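Local coordinates for CMP-sialic acid transporter 1 (Zea mays, PDB 6I1R), which probably carries CMP-sialic acid from the cytoplasm into the Golgi in exchange for CMP, the nucleotide bound here in an outward-facing state, at residues L74-V77 / P78-Y82; L291-I294 / I295-S299. The protein carries 5 engineered substitutions. All blocks are in the same frame, centred on the assembly; numbering follows the deposited sequence.

Contact 1. Residues L74-V77 / P78-Y82; sequences LYVV and PSVIY. With C5P (cytidine-5'-monophosphate), chain D.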
loop_
_atom_site.group_PDB
_atom_site.type_symbol
_atom_site.label_atom_id
_atom_site.label_comp_id
_atom_site.label_asym_id
_atom_site.label_seq_id
_atom_site.Cartn_x
_atom_site.Cartn_y
_atom_site.Cartn_z
ATOM N N LEU B 74 -15.218 23.671 -21.876
ATOM C CA LEU B 74 -15.968 22.420 -21.691
ATOM C C LEU B 74 -15.026 21.253 -21.356
ATOM O O LEU B 74 -15.480 20.235 -20.835
ATOM C CB LEU B 74 -16.784 22.117 -22.954
ATOM C CG LEU B 74 -18.257 22.519 -22.898
ATOM C CD1 LEU B 74 -18.409 24.015 -22.674
ATOM C CD2 LEU B 74 -18.981 22.089 -24.165
ATOM N N TYR B 75 -13.729 21.392 -21.629
ATOM C CA TYR B 75 -12.770 20.315 -21.349
ATOM C C TYR B 75 -12.453 20.243 -19.847
ATOM O O TYR B 75 -11.723 19.344 -19.421
ATOM C CB TYR B 75 -11.503 20.498 -22.191
ATOM C CG TYR B 75 -11.696 20.215 -23.659
ATOM C CD1 TYR B 75 -12.142 21.200 -24.526
ATOM C CD2 TYR B 75 -11.445 18.957 -24.184
ATOM C CE1 TYR B 75 -12.326 20.947 -25.876
ATOM C CE2 TYR B 75 -11.623 18.688 -25.532
ATOM C CZ TYR B 75 -12.066 19.686 -26.382
ATOM O OH TYR B 75 -12.248 19.432 -27.710
ATOM N N VAL B 76 -13.001 21.159 -19.049
ATOM C CA VAL B 76 -12.821 21.123 -17.592
ATOM C C VAL B 76 -13.631 19.948 -17.027
ATOM O O VAL B 76 -13.175 19.253 -16.117
ATOM C CB VAL B 76 -13.242 22.450 -16.922
ATOM C CG1 VAL B 76 -12.998 22.426 -15.419
ATOM C CG2 VAL B 76 -12.558 23.663 -17.537
ATOM N N VAL B 77 -14.814 19.723 -17.598
ATOM C CA VAL B 77 -15.850 18.883 -16.981
ATOM C C VAL B 77 -15.275 17.501 -16.636
ATOM O O VAL B 77 -15.363 17.083 -15.482
ATOM C CB VAL B 77 -17.107 18.787 -17.872
ATOM C CG1 VAL B 77 -18.095 17.744 -17.365
ATOM C CG2 VAL B 77 -17.792 20.139 -18.018
ATOM N N PRO B 78 -14.669 16.794 -17.611
ATOM C CA PRO B 78 -14.127 15.462 -17.297
ATOM C C PRO B 78 -13.252 15.461 -16.033
ATOM O O PRO B 78 -13.357 14.548 -15.213
ATOM C CB PRO B 78 -13.285 15.074 -18.519
ATOM C CG PRO B 78 -13.933 15.828 -19.645
ATOM C CD PRO B 78 -14.365 17.133 -19.009
ATOM N N SER B 79 -12.417 16.487 -15.882
ATOM C CA SER B 79 -11.518 16.597 -14.729
ATOM C C SER B 79 -12.322 16.800 -13.438
ATOM O O SER B 79 -11.948 16.267 -12.392
ATOM C CB SER B 79 -10.508 17.700 -14.927
ATOM O OG SER B 79 -9.547 17.338 -15.908
ATOM N N VAL B 80 -13.410 17.568 -13.510
ATOM C CA VAL B 80 -14.279 17.789 -12.346
ATOM C C VAL B 80 -14.946 16.463 -11.961
ATOM O O VAL B 80 -15.045 16.142 -10.777
ATOM C CB VAL B 80 -15.327 18.889 -12.606
ATOM C CG1 VAL B 80 -16.458 18.857 -11.586
ATOM C CG2 VAL B 80 -14.690 20.270 -12.645
ATOM N N ILE B 81 -15.405 15.708 -12.957
ATOM C CA ILE B 81 -16.045 14.416 -12.703
ATOM C C ILE B 81 -15.016 13.484 -12.051
ATOM O O ILE B 81 -15.291 12.873 -11.020
ATOM C CB ILE B 81 -16.628 13.799 -13.994
ATOM C CG1 ILE B 81 -17.695 14.691 -14.637
ATOM C CG2 ILE B 81 -17.167 12.402 -13.720
ATOM C CD1 ILE B 81 -17.998 14.344 -16.078
ATOM N N TYR B 82 -13.834 13.396 -12.658
ATOM C CA TYR B 82 -12.790 12.479 -12.196
ATOM C C TYR B 82 -12.342 12.842 -10.774
ATOM O O TYR B 82 -12.003 11.953 -9.993
ATOM C CB TYR B 82 -11.601 12.469 -13.164
ATOM C CG TYR B 82 -11.762 11.574 -14.368
ATOM C CD1 TYR B 82 -12.101 10.237 -14.225
ATOM C CD2 TYR B 82 -11.548 12.050 -15.653
ATOM C CE1 TYR B 82 -12.247 9.404 -15.322
ATOM C CE2 TYR B 82 -11.688 11.230 -16.762
ATOM C CZ TYR B 82 -12.037 9.901 -16.596
ATOM O OH TYR B 82 -12.176 9.082 -17.679
HETATM O O3P C5P D . -6.472 10.873 -16.827
HETATM P P C5P D . -7.293 10.884 -15.560
HETATM O O1P C5P D . -8.682 10.312 -15.713
HETATM O O2P C5P D . -6.554 10.405 -14.333
HETATM O "O5'" C5P D . -7.546 12.449 -15.277
HETATM C "C5'" C5P D . -7.013 13.070 -14.108
HETATM C "C4'" C5P D . -8.153 13.622 -13.263
HETATM O "O4'" C5P D . -8.566 12.640 -12.308
HETATM C "C3'" C5P D . -7.722 14.866 -12.499
HETATM O "O3'" C5P D . -8.484 15.996 -12.944
HETATM C "C2'" C5P D . -7.938 14.553 -11.024
HETATM O "O2'" C5P D . -8.862 15.451 -10.395
HETATM C "C1'" C5P D . -8.484 13.134 -10.968
HETATM N N1 C5P D . -7.587 12.290 -10.176
HETATM C C2 C5P D . -7.494 12.475 -8.782
HETATM N N3 C5P D . -6.669 11.701 -8.045
HETATM C C4 C5P D . -5.924 10.742 -8.639
HETATM C C5 C5P D . -6.005 10.549 -10.013
HETATM C C6 C5P D . -6.854 11.344 -10.773
HETATM O O2 C5P D . -8.180 13.360 -8.225
HETATM N N4 C5P D . -5.098 9.969 -7.893
#
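V77 lays its CG1 methyl across the end of I81, meeting CD1 at 3.6 Å, one helical turn further along. The torsion of V77 accounts for the meeting: CG1 stands opposite the backbone N (chi1 171°), beside the carbonyl carbon, and so lies on the side of the following turn. V76 repeats the pattern with V80, CG1 to CG2 at 3.9 Å. Beneath these pairs runs the backbone ladder of helix 76-92. I81 N reaches V77 O at 2.9 Å in a nearly straight bond, while V76 O accepts a more bent one from V80 N and a further weak one from S79 N. P78 has no N-H to give; its CD instead lies against the carbonyls preceding it, 3.5 Å from Y75 O, where a short 3-10 segment passes into the helix. The two valines also face different neighbours, V77 meeting Y179 on helix 160-186 and V76 meeting F201 on helix 191-216.

Another face of this helix belongs to the nucleotide. S79 brings CB to within 3.3 Å of O3' of CMP, touching the ribose, and one turn along Y82 sets its CB beside the ribose ring oxygen O4'. The phenol ring of Y82 then runs under the phosphate, with O1P 3.2 Å above the ring plane and over its centre, so the phosphate oxygen meets the pi face rather than the hydroxyl, whose OH is 4.2 Å from O1P. Valine and isoleucine contacts thus join successive turns, while Y82 bounds the site by van der Waals contact; an anionic oxygen over the electron-rich phenol face would probably be disfavoured electrostatically, so the phosphate's charge is presumably balanced elsewhere in the pocket.

Contact 2. Residues L291-I294 / I295-S299; sequences LGII and ICIIS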
loop_
_atom_site.group_PDB
_atom_site.type_symbol
_atom_site.label_atom_id
_atom_site.label_comp_id
_atom_site.label_asym_id
_atom_site.label_seq_id
_atom_site.Cartn_x
_atom_site.Cartn_y
_atom_site.Cartn_z
ATOM N N LEU B 291 -15.351 -19.703 -17.118
ATOM C CA LEU B 291 -16.741 -19.360 -17.438
ATOM C C LEU B 291 -16.822 -17.907 -17.928
ATOM O O LEU B 291 -17.413 -17.632 -18.974
ATOM C CB LEU B 291 -17.619 -19.568 -16.199
ATOM C CG LEU B 291 -17.725 -21.003 -15.685
ATOM C CD1 LEU B 291 -18.550 -21.058 -14.407
ATOM C CD2 LEU B 291 -18.311 -21.929 -16.740
ATOM N N GLY B 292 -16.221 -16.990 -17.173
ATOM C CA GLY B 292 -16.249 -15.562 -17.500
ATOM C C GLY B 292 -15.723 -15.270 -18.898
ATOM O O GLY B 292 -16.235 -14.382 -19.583
ATOM N N ILE B 293 -14.703 -16.017 -19.320
ATOM C CA ILE B 293 -14.091 -15.840 -20.644
ATOM C C ILE B 293 -15.100 -16.228 -21.732
ATOM O O ILE B 293 -15.252 -15.506 -22.718
ATOM C CB ILE B 293 -12.779 -16.645 -20.755
ATOM C CG1 ILE B 293 -11.658 -16.005 -19.932
ATOM C CG2 ILE B 293 -12.366 -16.827 -22.210
ATOM C CD1 ILE B 293 -10.486 -16.920 -19.667
ATOM N N ILE B 294 -15.775 -17.364 -21.554
ATOM C CA ILE B 294 -16.727 -17.873 -22.552
ATOM C C ILE B 294 -17.894 -16.885 -22.682
ATOM O O ILE B 294 -18.310 -16.553 -23.795
ATOM C CB ILE B 294 -17.209 -19.294 -22.191
ATOM C CG1 ILE B 294 -16.072 -20.315 -22.302
ATOM C CG2 ILE B 294 -18.406 -19.697 -23.041
ATOM C CD1 ILE B 294 -16.333 -21.618 -21.584
ATOM N N ILE B 295 -18.413 -16.425 -21.547
ATOM C CA ILE B 295 -19.470 -15.410 -21.536
ATOM C C ILE B 295 -18.998 -14.193 -22.337
ATOM O O ILE B 295 -19.726 -13.677 -23.186
ATOM C CB ILE B 295 -19.856 -15.025 -20.091
ATOM C CG1 ILE B 295 -20.611 -16.156 -19.390
ATOM C CG2 ILE B 295 -20.649 -13.728 -20.067
ATOM C CD1 ILE B 295 -20.453 -16.163 -17.889
ATOM N N CYS B 296 -17.775 -13.753 -22.057
ATOM C CA CYS B 296 -17.239 -12.526 -22.640
ATOM C C CYS B 296 -16.966 -12.713 -24.140
ATOM O O CYS B 296 -17.311 -11.838 -24.933
ATOM C CB CYS B 296 -15.989 -12.072 -21.896
ATOM S SG CYS B 296 -16.364 -11.227 -20.338
ATOM N N ILE B 297 -16.369 -13.838 -24.531
ATOM C CA ILE B 297 -16.138 -14.127 -25.955
ATOM C C ILE B 297 -17.481 -14.107 -26.698
ATOM O O ILE B 297 -17.573 -13.569 -27.801
ATOM C CB ILE B 297 -15.390 -15.465 -26.145
ATOM C CG1 ILE B 297 -13.917 -15.346 -25.741
ATOM C CG2 ILE B 297 -15.536 -15.978 -27.572
ATOM C CD1 ILE B 297 -13.172 -16.662 -25.706
ATOM N N ILE B 298 -18.512 -14.690 -26.091
ATOM C CA ILE B 298 -19.848 -14.722 -26.699
ATOM C C ILE B 298 -20.446 -13.309 -26.671
ATOM O O ILE B 298 -21.097 -12.900 -27.630
ATOM C CB ILE B 298 -20.748 -15.770 -26.008
ATOM C CG1 ILE B 298 -20.438 -17.179 -26.520
ATOM C CG2 ILE B 298 -22.225 -15.427 -26.162
ATOM C CD1 ILE B 298 -21.009 -18.291 -25.673
ATOM N N SER B 299 -20.226 -12.567 -25.588
ATOM C CA SER B 299 -20.674 -11.173 -25.515
ATOM C C SER B 299 -20.002 -10.336 -26.613
ATOM O O SER B 299 -20.601 -9.386 -27.121
ATOM C CB SER B 299 -20.421 -10.581 -24.154
ATOM O OG SER B 299 -20.891 -9.243 -24.096
#
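I297 traces the rise of one helical turn atom by atom against I293. Its CB stands over the carbonyl of the earlier residue, 3.4 Å from I293 O; CG1 stays beside that same oxygen; and CD1, at the tip, moves past it to meet the I293 CG2 methyl at 3.6 Å. The torsions set this course: CG1 sits opposite the carbonyl carbon, next to the backbone N (chi1 -73°), and the chain is then extended, which carries the tip back along the axis toward the preceding turn. The two isoleucines lie side by side and point the same way. I294 and I298 are a copy of the pair one residue on, with CG2 to CD1 at 4.0 Å.

The peptide groups underneath keep this spacing. I297 N gives I293 O a bond of 2.7 Å that is nearly straight, and I295 N is directed still more squarely at L291 O, 3.0 Å away. The bond from C296 N to G292 O is more bent, its donor tilted from the carbonyl plane. C296 also turns its SG back toward this oxygen, the sulfur lying near the G292 carbonyl.

I294, I297 and I298 lie on the surface, probably toward lipid, whereas G292, C296 and S299 are buried, and I293 and I295 also reach neighbouring helices. C296 touches M268 and L271 of helix 259-279 and T139 of helix 126-143, and the S299 hydroxyl is hydrogen-bonded to the backbone oxygen of A131. With small residues at the buried interface and isoleucines paired four apart nearer its surface, this is a worked example of a transmembrane alpha-helix at the edge of a helical bundle.

Contact 1 comes first along the chain, near the start of helix 76-92, and contact 2 follows some two hundred residues later in helix 287-304. Both lie within the helical fold common to nucleotide-sugar transporters, yet they share no helix and do not touch: their centres are 34 Å apart, their nearest atoms about 21 Å, and they lie on opposite sides of the chain's centre. The same spacing of four residues thus serves two settings in an all-helical membrane protein. Residues 74-82 contribute to the wall of the CMP site, whereas residues 291-299 sit at the periphery, joined through helices 126-143 and 259-279 to the rest of the bundle.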